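Local coordinates for protein trans-isoprenyl diphosphate synthase (PDB 3OYR) that probably makes octaprenyl diphosphate, the precursor of quinone side chains, by adding isopentenyl diphosphate units to farnesyl diphosphate in a metal-dependent reaction, at residues 24-29 with 329-334; 78-83 with 202-207; 154-159 with 193-198; 215-220 with 319-324. One frame throughout, in Å; residues are numbered along the deposited sequence. Where two conformers were deposited one is given.

Contact 1 of 4, residues 24-29 with 329-334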
loop_
_atom_site.group_PDB
_atom_site.type_symbol
_atom_site.label_atom_id
_atom_site.label_comp_id
_atom_site.label_asym_id
_atom_site.label_seq_id
_atom_site.Cartn_x
_atom_site.Cartn_y
_atom_site.Cartn_z
ATOM N N VAL B 24 3.990 25.011 -15.802
ATOM C CA VAL B 24 3.938 24.818 -14.346
ATOM C C VAL B 24 4.623 25.953 -13.612
ATOM O O VAL B 24 4.504 26.055 -12.387
ATOM C CB VAL B 24 4.558 23.469 -13.873
ATOM C CG1 VAL B 24 3.683 22.338 -14.275
ATOM C CG2 VAL B 24 5.981 23.267 -14.406
ATOM N N ASP B 25 5.317 26.806 -14.371
ATOM C CA ASP B 25 6.270 27.774 -13.828
ATOM C C ASP B 25 5.705 28.651 -12.729
ATOM O O ASP B 25 6.348 28.809 -11.695
ATOM C CB ASP B 25 6.881 28.662 -14.933
ATOM C CG ASP B 25 7.859 27.906 -15.851
ATOM O OD1 ASP B 25 8.010 26.660 -15.729
ATOM O OD2 ASP B 25 8.472 28.578 -16.716
ATOM N N ARG B 26 4.508 29.192 -12.938
ATOM C CA ARG B 26 3.872 30.077 -11.954
ATOM C C ARG B 26 3.507 29.308 -10.672
ATOM O O ARG B 26 3.737 29.794 -9.553
ATOM C CB ARG B 26 2.635 30.748 -12.566
ATOM C CG ARG B 26 1.908 31.733 -11.651
ATOM C CD ARG B 26 0.722 32.338 -12.377
ATOM N NE ARG B 26 1.048 32.626 -13.769
ATOM C CZ ARG B 26 1.449 33.812 -14.217
ATOM N NH1 ARG B 26 1.731 33.974 -15.503
ATOM N NH2 ARG B 26 1.561 34.835 -13.382
ATOM N N LEU B 27 2.941 28.109 -10.843
ATOM C CA LEU B 27 2.620 27.228 -9.721
ATOM C C LEU B 27 3.869 26.947 -8.855
ATOM O O LEU B 27 3.841 27.146 -7.656
ATOM C CB LEU B 27 1.986 25.909 -10.207
ATOM C CG LEU B 27 1.469 24.944 -9.131
ATOM C CD1 LEU B 27 0.658 25.647 -8.033
ATOM C CD2 LEU B 27 0.631 23.881 -9.763
ATOM N N VAL B 28 4.944 26.514 -9.494
ATOM C CA VAL B 28 6.181 26.132 -8.832
ATOM C C VAL B 28 6.770 27.298 -8.038
ATOM O O VAL B 28 7.166 27.144 -6.866
ATOM C CB VAL B 28 7.169 25.604 -9.880
ATOM C CG1 VAL B 28 8.597 25.492 -9.319
ATOM C CG2 VAL B 28 6.668 24.272 -10.388
ATOM N N ARG B 29 6.761 28.473 -8.662
ATOM C CA ARG B 29 7.260 29.690 -8.046
ATOM C C ARG B 29 6.400 30.146 -6.860
ATOM O O ARG B 29 6.929 30.472 -5.800
ATOM C CB ARG B 29 7.304 30.775 -9.107
ATOM C CG ARG B 29 8.112 31.985 -8.768
ATOM C CD ARG B 29 8.326 32.782 -10.039
ATOM N NE ARG B 29 7.085 33.374 -10.547
ATOM C CZ ARG B 29 6.547 33.134 -11.748
ATOM N NH1 ARG B 29 7.123 32.317 -12.633
ATOM N NH2 ARG B 29 5.424 33.738 -12.076
ATOM N N TRP B 329 -2.789 32.371 -7.666
ATOM C CA TRP B 329 -2.980 30.950 -7.386
ATOM C C TRP B 329 -3.970 30.373 -8.380
ATOM O O TRP B 329 -3.706 29.329 -9.000
ATOM C CB TRP B 329 -3.505 30.744 -5.964
ATOM C CG TRP B 329 -2.449 30.865 -4.932
ATOM C CD1 TRP B 329 -2.333 31.846 -3.996
ATOM C CD2 TRP B 329 -1.339 29.981 -4.737
ATOM N NE1 TRP B 329 -1.222 31.627 -3.221
ATOM C CE2 TRP B 329 -0.588 30.493 -3.657
ATOM C CE3 TRP B 329 -0.901 28.804 -5.373
ATOM C CZ2 TRP B 329 0.573 29.864 -3.185
ATOM C CZ3 TRP B 329 0.241 28.178 -4.898
ATOM C CH2 TRP B 329 0.961 28.707 -3.809
ATOM N N ARG B 330 -5.086 31.077 -8.569
ATOM C CA ARG B 330 -6.080 30.626 -9.570
ATOM C C ARG B 330 -5.524 30.559 -11.000
ATOM O O ARG B 330 -5.708 29.548 -11.695
ATOM C CB ARG B 330 -7.389 31.410 -9.525
ATOM C CG ARG B 330 -8.552 30.527 -9.980
ATOM C CD ARG B 330 -9.840 31.272 -10.204
ATOM N NE ARG B 330 -9.818 31.957 -11.487
ATOM C CZ ARG B 330 -10.761 32.794 -11.903
ATOM N NH1 ARG B 330 -11.814 33.066 -11.134
ATOM N NH2 ARG B 330 -10.641 33.361 -13.094
ATOM N N GLU B 331 -4.814 31.606 -11.419
ATOM C CA GLU B 331 -4.143 31.606 -12.721
ATOM C C GLU B 331 -3.109 30.488 -12.896
ATOM O O GLU B 331 -2.980 29.902 -13.987
ATOM C CB GLU B 331 -3.473 32.966 -12.957
ATOM C CG GLU B 331 -2.662 33.077 -14.255
ATOM C CD GLU B 331 -3.303 33.969 -15.313
ATOM O OE1 GLU B 331 -2.855 33.898 -16.481
ATOM O OE2 GLU B 331 -4.237 34.738 -14.987
ATOM N N ALA B 332 -2.347 30.215 -11.839
ATOM C CA ALA B 332 -1.383 29.106 -11.823
ATOM C C ALA B 332 -2.082 27.756 -12.053
ATOM O O ALA B 332 -1.599 26.899 -12.805
ATOM C CB ALA B 332 -0.610 29.097 -10.502
ATOM N N LEU B 333 -3.241 27.581 -11.435
ATOM C CA LEU B 333 -4.013 26.335 -11.617
ATOM C C LEU B 333 -4.671 26.239 -12.992
ATOM O O LEU B 333 -4.825 25.153 -13.558
ATOM C CB LEU B 333 -5.039 26.171 -10.506
ATOM C CG LEU B 333 -4.440 25.845 -9.135
ATOM C CD1 LEU B 333 -5.544 25.592 -8.163
ATOM C CD2 LEU B 333 -3.524 24.623 -9.220
ATOM N N GLU B 334 -4.996 27.382 -13.572
ATOM C CA GLU B 334 -5.505 27.363 -14.935
ATOM C C GLU B 334 -4.397 27.057 -15.929
ATOM O O GLU B 334 -4.595 26.290 -16.878
ATOM C CB GLU B 334 -6.234 28.660 -15.244
ATOM C CG GLU B 334 -7.550 28.748 -14.476
ATOM C CD GLU B 334 -8.234 30.095 -14.619
ATOM O OE1 GLU B 334 -7.546 31.083 -14.958
ATOM O OE2 GLU B 334 -9.458 30.164 -14.380
HETATM O O HOH W 1 1.176 27.080 -13.491
#
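Arg-26 and Leu-27, on the first turn of helix 25-45, close over Ala-332 of helix 328-342, with the two short helical segments running 135° apart and 8.3 Å from axis to axis. Arg-26 can be followed outward from its backbone, in one of its two modelled conformers. Its CB is already within van der Waals range of the Ala-332 methyl, and CG comes closer, 3.8 Å from Ala-332 CB. CG stands anti to the backbone N (chi1 -178°), which carries the chain straight across to the other helix; CD then lies on the backbone of Ala-332, 3.8 Å from its N. A bend at chi3 turns the head along Glu-331, so that Glu-331 CG sits over one face of the guanidinium, 3.8 Å from Arg-26 NE. The carboxylate of Glu-331 is not what holds this head: Arg-26 NE makes its salt bridge to Glu-335, one turn further along the same helix. Leu-27 works on the buried side. Its backbone N is 3.7 Å from Ala-332 CB, its CD1 meets the edge of the Trp-329 indole near the ring plane at CZ3 (4.1 Å), and its CD2 approaches CD2 of Leu-333. One water joins the backbones, giving a hydrogen bond to Ala-332 O at 2.9 Å and taking a weak one from Leu-27 N. With no direct hydrogen bond between the segments, this junction of the N-terminal and C-terminal helices rests on methyl and methylene packing around a small alanine, and charge lies at the solvent-facing margin, on Arg-26 and Glu-331.

Contact 2 of 4, residues 78-83 with 202-207; sequences RLAGAD and AGAVSA
Ala-80 meets helix 181-206 where helix 68-79 gives out: its methyl points at the other segment and touches Ala-207 CB at 3.8 Å. The same Ala-80 CB lies 4.2 Å from the carbonyl oxygen Ala-204 O, with the Ala-204 methyl a little further off. Gly-81 follows, at positive phi (77°), and closes the helix in a Schellman motif; its N makes a weak bond back to Arg-78 O, and its carbonyl carbon passes 4.2 Å from Ala-207 CB. This is thus a meeting of two helix C-terminal ends within the all-helical isoprenyl synthase fold, away from the substrate and metal sites. Ala-82 is extended and runs by the same methyl: Ala-207 CB is 3.8 Å from Ala-82 CA and 3.9 Å from Ala-82 CB. The Ala-207 methyl is therefore held between Ala-80 and Ala-82, one before and one after the turn. Because every side chain doing the touching is a single methyl, the backbones can draw close, to 4.1 Å between Ala-82 CA and Ala-207 CA. Beyond the two segments, Phe-87 of helix 87-109 packs on both Ala-82 and Ser-206, and Val-209 lies against Ala-80.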
loop_
_atom_site.group_PDB
_atom_site.type_symbol
_atom_site.label_atom_id
_atom_site.label_comp_id
_atom_site.label_asym_id
_atom_site.label_seq_id
_atom_site.Cartn_x
_atom_site.Cartn_y
_atom_site.Cartn_z
ATOM N N ARG B 78 -3.703 27.186 -0.225
ATOM C CA ARG B 78 -3.521 28.639 -0.331
ATOM C C ARG B 78 -4.689 29.350 -1.024
ATOM O O ARG B 78 -5.072 30.449 -0.611
ATOM C CB ARG B 78 -2.210 28.963 -1.051
ATOM C CG ARG B 78 -0.933 28.523 -0.300
ATOM C CD ARG B 78 -0.822 29.213 1.047
ATOM N NE ARG B 78 0.344 28.797 1.836
ATOM C CZ ARG B 78 0.496 29.063 3.134
ATOM N NH1 ARG B 78 -0.438 29.736 3.787
ATOM N NH2 ARG B 78 1.577 28.654 3.787
ATOM N N LEU B 79 -5.255 28.728 -2.062
ATOM C CA LEU B 79 -6.449 29.274 -2.733
ATOM C C LEU B 79 -7.623 29.308 -1.764
ATOM O O LEU B 79 -8.335 30.314 -1.687
ATOM C CB LEU B 79 -6.806 28.496 -4.014
ATOM C CG LEU B 79 -7.853 29.074 -4.993
ATOM C CD1 LEU B 79 -7.576 30.536 -5.371
ATOM C CD2 LEU B 79 -7.973 28.222 -6.261
ATOM N N ALA B 80 -7.789 28.236 -0.983
ATOM C CA ALA B 80 -8.818 28.211 0.055
ATOM C C ALA B 80 -8.501 29.097 1.273
ATOM O O ALA B 80 -9.344 29.271 2.145
ATOM C CB ALA B 80 -9.139 26.779 0.479
ATOM N N GLY B 81 -7.298 29.668 1.322
ATOM C CA GLY B 81 -6.925 30.615 2.372
ATOM C C GLY B 81 -6.590 29.954 3.698
ATOM O O GLY B 81 -7.192 30.276 4.716
ATOM N N ALA B 82 -5.634 29.026 3.690
ATOM C CA ALA B 82 -5.161 28.379 4.923
ATOM C C ALA B 82 -4.391 29.361 5.819
ATOM O O ALA B 82 -3.727 30.268 5.323
ATOM C CB ALA B 82 -4.298 27.170 4.591
ATOM N N ASP B 83 -4.484 29.196 7.132
ATOM C CA ASP B 83 -3.784 30.129 8.030
ATOM C C ASP B 83 -2.556 29.517 8.700
ATOM O O ASP B 83 -1.773 30.221 9.333
ATOM C CB ASP B 83 -4.738 30.777 9.050
ATOM C CG ASP B 83 -5.515 29.761 9.879
ATOM O OD1 ASP B 83 -5.160 28.565 9.895
ATOM O OD2 ASP B 83 -6.495 30.175 10.529
ATOM N N ALA B 202 -8.101 17.460 -0.324
ATOM C CA ALA B 202 -7.452 17.417 0.993
ATOM C C ALA B 202 -6.795 18.771 1.336
ATOM O O ALA B 202 -6.900 19.245 2.473
ATOM C CB ALA B 202 -6.446 16.262 1.105
ATOM N N GLY B 203 -6.153 19.392 0.340
ATOM C CA GLY B 203 -5.582 20.738 0.497
ATOM C C GLY B 203 -6.632 21.722 0.980
ATOM O O GLY B 203 -6.413 22.440 1.950
ATOM N N ALA B 204 -7.790 21.708 0.316
ATOM C CA ALA B 204 -8.900 22.591 0.651
ATOM C C ALA B 204 -9.471 22.365 2.050
ATOM O O ALA B 204 -9.729 23.341 2.769
ATOM C CB ALA B 204 -10.002 22.480 -0.391
ATOM N N VAL B 205 -9.680 21.100 2.431
ATOM C CA VAL B 205 -10.248 20.831 3.763
ATOM C C VAL B 205 -9.305 21.201 4.911
ATOM O O VAL B 205 -9.792 21.598 5.988
ATOM C CB VAL B 205 -10.840 19.401 3.946
ATOM C CG1 VAL B 205 -11.970 19.148 2.948
ATOM C CG2 VAL B 205 -9.768 18.328 3.859
ATOM N N SER B 206 -7.984 21.142 4.679
ATOM C CA SER B 206 -6.984 21.578 5.694
ATOM C C SER B 206 -7.202 23.026 6.106
ATOM O O SER B 206 -7.028 23.374 7.261
ATOM C CB SER B 206 -5.536 21.464 5.198
ATOM O OG SER B 206 -5.442 20.795 3.967
ATOM N N ALA B 207 -7.590 23.854 5.138
ATOM C CA ALA B 207 -7.806 25.282 5.320
ATOM C C ALA B 207 -9.035 25.598 6.165
ATOM O O ALA B 207 -9.195 26.727 6.623
ATOM C CB ALA B 207 -7.908 25.956 3.968
#

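Contact 3 of 4, residues 154-159 with 193-198; sequences EILARA and AELFAA
The guanidinium of Arg-158 and the carboxylate of Glu-194 meet nearly perpendicular, their planes 88° apart, with Glu-194 OE2 at the guanidinium edge and in its plane. As modelled, Arg-158 NH2 gives Glu-194 OE2 a nearly straight bond (3.1 Å, 170° at the hydrogen), although the exact place of that oxygen is uncertain. It is the charged bridge between two antiparallel neighbours, helices 150-173 and 181-206, in the all-helical isoprenyl synthase fold. CG of Arg-158 stands anti to the backbone N (chi1 -179°) and the chain stays extended to NE, which lets it span the 9.3 Å between the axes. Glu-194 OE2 also pairs with Arg-218 of helix 211-238, and a water donates to it. A leucine in place of Arg-158 would probably leave Glu-194 with Arg-218 as its remaining cationic partner and remove the charged tie between these two helices. Beneath this bridge the contact is apolar and buried. Ala-159 and Ala-198 put their methyls together, and Ile-155 reaches Ala-198 CB with CG2, 3.8 Å away. Leu-156 and Leu-195 cross at about a right angle, touching through CD2 and CD1. The side chain of Leu-195 also packs on His-98, which lines a dimethylallyl diphosphate pocket, and comes within about 7 Å of the bound ligand. On its outward side helix 150-173 faces the second subunit, where Glu-142 of that subunit lies against Arg-158. Leu-156 CD2 touches two residues one helical turn apart, Leu-195 CD1 at 4.1 Å and Ala-198 CB at 3.8 Å.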
loop_
_atom_site.group_PDB
_atom_site.type_symbol
_atom_site.label_atom_id
_atom_site.label_comp_id
_atom_site.label_asym_id
_atom_site.label_seq_id
_atom_site.Cartn_x
_atom_site.Cartn_y
_atom_site.Cartn_z
ATOM N N GLU B 154 -9.820 10.621 5.530
ATOM C CA GLU B 154 -10.869 9.863 4.815
ATOM C C GLU B 154 -10.756 10.054 3.302
ATOM O O GLU B 154 -10.906 9.100 2.532
ATOM C CB GLU B 154 -12.253 10.297 5.312
ATOM C CG GLU B 154 -13.434 9.974 4.409
ATOM C CD GLU B 154 -14.509 11.016 4.581
ATOM O OE1 GLU B 154 -14.645 11.887 3.692
ATOM O OE2 GLU B 154 -15.181 11.000 5.637
ATOM N N ILE B 155 -10.453 11.283 2.897
ATOM C CA ILE B 155 -10.327 11.625 1.496
ATOM C C ILE B 155 -9.195 10.830 0.850
ATOM O O ILE B 155 -9.369 10.268 -0.221
ATOM C CB ILE B 155 -10.088 13.146 1.308
ATOM C CG1 ILE B 155 -11.377 13.951 1.549
ATOM C CG2 ILE B 155 -9.603 13.459 -0.087
ATOM C CD1 ILE B 155 -11.070 15.482 1.678
ATOM N N LEU B 156 -8.044 10.759 1.506
ATOM C CA LEU B 156 -6.905 10.029 0.908
ATOM C C LEU B 156 -6.951 8.522 1.063
ATOM O O LEU B 156 -6.385 7.785 0.225
ATOM C CB LEU B 156 -5.559 10.603 1.404
ATOM C CG LEU B 156 -5.356 11.938 0.667
ATOM C CD1 LEU B 156 -4.576 12.931 1.483
ATOM C CD2 LEU B 156 -4.694 11.703 -0.670
ATOM N N ALA B 157 -7.553 8.044 2.153
ATOM C CA ALA B 157 -7.826 6.599 2.317
ATOM C C ALA B 157 -8.724 6.089 1.179
ATOM O O ALA B 157 -8.421 5.072 0.515
ATOM C CB ALA B 157 -8.474 6.312 3.665
ATOM N N ARG B 158 -9.791 6.841 0.934
ATOM C CA ARG B 158 -10.725 6.558 -0.136
ATOM C C ARG B 158 -9.996 6.589 -1.474
ATOM O O ARG B 158 -10.088 5.627 -2.250
ATOM C CB ARG B 158 -11.911 7.545 -0.121
ATOM C CG ARG B 158 -12.915 7.210 -1.245
ATOM C CD ARG B 158 -14.034 8.221 -1.475
ATOM N NE ARG B 158 -14.613 7.981 -2.811
ATOM C CZ ARG B 158 -14.204 8.565 -3.946
ATOM N NH1 ARG B 158 -14.786 8.254 -5.094
ATOM N NH2 ARG B 158 -13.213 9.458 -3.946
ATOM N N ALA B 159 -9.216 7.647 -1.716
ATOM C CA ALA B 159 -8.457 7.754 -2.983
ATOM C C ALA B 159 -7.554 6.552 -3.194
ATOM O O ALA B 159 -7.506 6.008 -4.288
ATOM C CB ALA B 159 -7.652 9.025 -3.041
ATOM N N ALA B 193 -7.172 9.960 -11.962
ATOM C CA ALA B 193 -7.810 11.246 -11.686
ATOM C C ALA B 193 -8.183 11.437 -10.204
ATOM O O ALA B 193 -8.155 12.557 -9.698
ATOM C CB ALA B 193 -9.013 11.458 -12.597
ATOM N N GLU B 194 -8.493 10.340 -9.515
ATOM C CA GLU B 194 -8.906 10.394 -8.117
ATOM C C GLU B 194 -7.847 10.936 -7.140
ATOM O O GLU B 194 -8.179 11.690 -6.222
ATOM C CB GLU B 194 -9.356 9.016 -7.647
ATOM C CG GLU B 194 -10.444 9.086 -6.612
ATOM C CD GLU B 194 -11.774 9.455 -7.234
ATOM O OE1 GLU B 194 -12.233 8.785 -8.189
ATOM O OE2 GLU B 194 -12.361 10.434 -6.770
ATOM N N LEU B 195 -6.586 10.574 -7.341
ATOM C CA LEU B 195 -5.469 11.086 -6.520
ATOM C C LEU B 195 -5.279 12.627 -6.704
ATOM O O LEU B 195 -5.064 13.384 -5.718
ATOM C CB LEU B 195 -4.174 10.311 -6.811
ATOM C CG LEU B 195 -3.045 10.572 -5.812
ATOM C CD1 LEU B 195 -3.541 10.471 -4.357
ATOM C CD2 LEU B 195 -1.924 9.612 -6.054
ATOM N N PHE B 196 -5.454 13.094 -7.943
ATOM C CA PHE B 196 -5.478 14.533 -8.232
ATOM C C PHE B 196 -6.646 15.221 -7.557
ATOM O O PHE B 196 -6.444 16.266 -6.944
ATOM C CB PHE B 196 -5.528 14.826 -9.732
ATOM C CG PHE B 196 -4.186 14.723 -10.421
ATOM C CD1 PHE B 196 -3.898 13.660 -11.252
ATOM C CD2 PHE B 196 -3.218 15.709 -10.242
ATOM C CE1 PHE B 196 -2.657 13.584 -11.896
ATOM C CE2 PHE B 196 -1.989 15.652 -10.867
ATOM C CZ PHE B 196 -1.707 14.598 -11.702
ATOM N N ALA B 197 -7.853 14.640 -7.673
ATOM C CA ALA B 197 -9.020 15.173 -6.975
ATOM C C ALA B 197 -8.794 15.220 -5.455
ATOM O O ALA B 197 -9.115 16.221 -4.821
ATOM C CB ALA B 197 -10.251 14.342 -7.284
ATOM N N ALA B 198 -8.311 14.112 -4.885
ATOM C CA ALA B 198 -7.975 13.978 -3.453
ATOM C C ALA B 198 -6.930 14.976 -2.973
ATOM O O ALA B 198 -7.111 15.602 -1.903
ATOM C CB ALA B 198 -7.506 12.563 -3.130
HETATM O O HOH W 2 -14.745 10.473 -7.756
#

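Contact 4 of 4, residues 215-220 with 319-324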
loop_
_atom_site.group_PDB
_atom_site.type_symbol
_atom_site.label_atom_id
_atom_site.label_comp_id
_atom_site.label_asym_id
_atom_site.label_seq_id
_atom_site.Cartn_x
_atom_site.Cartn_y
_atom_site.Cartn_z
ATOM N N GLU B 215 -15.413 21.203 -2.674
ATOM C CA GLU B 215 -16.063 20.521 -3.785
ATOM C C GLU B 215 -15.593 21.094 -5.114
ATOM O O GLU B 215 -15.305 20.335 -6.039
ATOM C CB GLU B 215 -17.605 20.553 -3.684
ATOM C CG GLU B 215 -18.245 19.541 -2.692
ATOM C CD GLU B 215 -17.803 18.067 -2.878
ATOM O OE1 GLU B 215 -17.631 17.579 -4.020
ATOM O OE2 GLU B 215 -17.644 17.378 -1.850
ATOM N N ALA B 216 -15.460 22.416 -5.180
ATOM C CA ALA B 216 -14.949 23.087 -6.383
ATOM C C ALA B 216 -13.521 22.656 -6.725
ATOM O O ALA B 216 -13.196 22.367 -7.877
ATOM C CB ALA B 216 -15.019 24.588 -6.226
ATOM N N LEU B 217 -12.685 22.592 -5.698
ATOM C CA LEU B 217 -11.297 22.221 -5.855
ATOM C C LEU B 217 -11.130 20.756 -6.194
ATOM O O LEU B 217 -10.303 20.401 -7.046
ATOM C CB LEU B 217 -10.497 22.632 -4.609
ATOM C CG LEU B 217 -10.016 24.071 -4.788
ATOM C CD1 LEU B 217 -9.684 24.723 -3.434
ATOM C CD2 LEU B 217 -8.815 24.127 -5.762
ATOM N N ARG B 218 -11.927 19.913 -5.541
ATOM C CA ARG B 218 -12.061 18.520 -5.921
ATOM C C ARG B 218 -12.405 18.357 -7.400
ATOM O O ARG B 218 -11.749 17.591 -8.115
ATOM C CB ARG B 218 -13.111 17.810 -5.077
ATOM C CG ARG B 218 -13.225 16.369 -5.458
ATOM C CD ARG B 218 -14.247 15.566 -4.689
ATOM N NE ARG B 218 -14.223 14.219 -5.245
ATOM C CZ ARG B 218 -13.269 13.311 -5.022
ATOM N NH1 ARG B 218 -12.237 13.542 -4.201
ATOM N NH2 ARG B 218 -13.365 12.147 -5.619
ATOM N N ASP B 219 -13.419 19.093 -7.843
ATOM C CA ASP B 219 -13.859 19.139 -9.250
ATOM C C ASP B 219 -12.704 19.520 -10.184
ATOM O O ASP B 219 -12.558 18.944 -11.257
ATOM C CB ASP B 219 -15.002 20.171 -9.362
ATOM C CG ASP B 219 -15.808 20.080 -10.665
ATOM O OD1 ASP B 219 -15.712 19.069 -11.404
ATOM O OD2 ASP B 219 -16.561 21.058 -10.939
ATOM N N TYR B 220 -11.897 20.504 -9.770
ATOM C CA TYR B 220 -10.731 20.949 -10.530
ATOM C C TYR B 220 -9.749 19.790 -10.695
ATOM O O TYR B 220 -9.338 19.482 -11.799
ATOM C CB TYR B 220 -10.032 22.188 -9.882
ATOM C CG TYR B 220 -8.674 22.450 -10.482
ATOM C CD1 TYR B 220 -8.548 23.142 -11.684
ATOM C CD2 TYR B 220 -7.507 21.959 -9.882
ATOM C CE1 TYR B 220 -7.307 23.360 -12.272
ATOM C CE2 TYR B 220 -6.265 22.170 -10.480
ATOM C CZ TYR B 220 -6.176 22.880 -11.657
ATOM O OH TYR B 220 -4.950 23.070 -12.239
ATOM N N ALA B 319 -12.991 25.740 -15.520
ATOM C CA ALA B 319 -14.320 26.229 -15.169
ATOM C C ALA B 319 -14.705 25.856 -13.743
ATOM O O ALA B 319 -15.448 26.593 -13.091
ATOM C CB ALA B 319 -15.399 25.734 -16.208
ATOM N N ALA B 320 -14.195 24.726 -13.252
ATOM C CA ALA B 320 -14.395 24.348 -11.833
ATOM C C ALA B 320 -13.938 25.394 -10.796
ATOM O O ALA B 320 -14.433 25.410 -9.671
ATOM C CB ALA B 320 -13.756 23.010 -11.544
ATOM N N LEU B 321 -13.001 26.262 -11.172
ATOM C CA LEU B 321 -12.478 27.302 -10.258
ATOM C C LEU B 321 -13.197 28.662 -10.300
ATOM O O LEU B 321 -12.814 29.586 -9.571
ATOM C CB LEU B 321 -10.991 27.518 -10.503
ATOM C CG LEU B 321 -10.080 26.295 -10.358
ATOM C CD1 LEU B 321 -8.687 26.697 -10.767
ATOM C CD2 LEU B 321 -10.095 25.773 -8.929
ATOM N N ALA B 322 -14.244 28.763 -11.123
ATOM C CA ALA B 322 -14.999 30.000 -11.345
ATOM C C ALA B 322 -15.370 30.793 -10.100
ATOM O O ALA B 322 -15.361 32.024 -10.149
ATOM C CB ALA B 322 -16.269 29.705 -12.143
ATOM N N MET B 323 -15.716 30.101 -9.007
ATOM C CA MET B 323 -16.130 30.764 -7.757
ATOM C C MET B 323 -14.968 31.451 -7.028
ATOM O O MET B 323 -15.180 32.251 -6.114
ATOM C CB MET B 323 -16.831 29.770 -6.800
ATOM C CG MET B 323 -15.883 28.836 -5.992
ATOM S SD MET B 323 -16.644 27.873 -4.651
ATOM C CE MET B 323 -17.023 29.169 -3.456
ATOM N N PHE B 324 -13.734 31.134 -7.414
ATOM C CA PHE B 324 -12.587 31.712 -6.722
ATOM C C PHE B 324 -12.223 33.074 -7.308
ATOM O O PHE B 324 -12.490 33.312 -8.480
ATOM C CB PHE B 324 -11.404 30.741 -6.731
ATOM C CG PHE B 324 -11.636 29.525 -5.881
ATOM C CD1 PHE B 324 -12.026 28.317 -6.465
ATOM C CD2 PHE B 324 -11.474 29.586 -4.494
ATOM C CE1 PHE B 324 -12.256 27.195 -5.681
ATOM C CE2 PHE B 324 -11.700 28.468 -3.706
ATOM C CZ PHE B 324 -12.097 27.269 -4.298
HETATM O O HOH W 3 -17.044 23.150 -9.605
#
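Leu-321 fits against both Leu-217 and Tyr-220, and this is the close-packed side of the contact. Its CD2 lies 3.7 Å from Tyr-220 CB and 3.8 Å from Leu-217 CD2, while CD1 approaches the phenol ring obliquely at Tyr-220 CD1. Ala-320 is held just as closely, its CB 3.5 Å from Asp-219 OD2. Phe-324 closes the other end: its CZ is 3.6 Å from Leu-217 CD1, the two side chains crossing at about a right angle, and CE1 meets the Ala-216 methyl. A type I turn from Leu-321 to Phe-324 brings both apolar groups to bear on one helix face. An alanine at Leu-321 is likely to open a gap beside the Tyr-220 ring and take away the methyl that Leu-217 CD2 meets on this turn. The outer side is looser. There a water donates to Asp-219 OD2 and, weakly, to Ala-320 O, and the exposed Met-323 reaches Ala-216 CB with its sulfur, SD, at 4.0 Å. No direct hydrogen bond joins the segments. The turn that follows helix 302-320 thus packs on helix 211-238 next to helix 328-342, where Leu-333 O bonds the Tyr-220 hydroxyl, and helix 68-79, whose Leu-79 touches Phe-324.

In the fold
Contact 3 is the most buried of the four and lies closest to the bound ligand; contacts 1, 2 and 4 are partly buried and gather on the same side of the chain's centre. Contacts 2 and 3 share helix 181-206, and contact 2 touches contact 4 through Ala-204 and Leu-217. Contact 1 closes the longest loop, with the other three nested inside it, and is probably hydrogen-bonded to contact 4, Arg-330 NH1 to Phe-324 O. Chemistry varies with place: alanine side chains and backbone at contact 2, a salt bridge at the margin of the buried contact 3, to which Arg-218 of contact 4 is added at a doubtful distance, and water-linked edges in contacts 1 and 4.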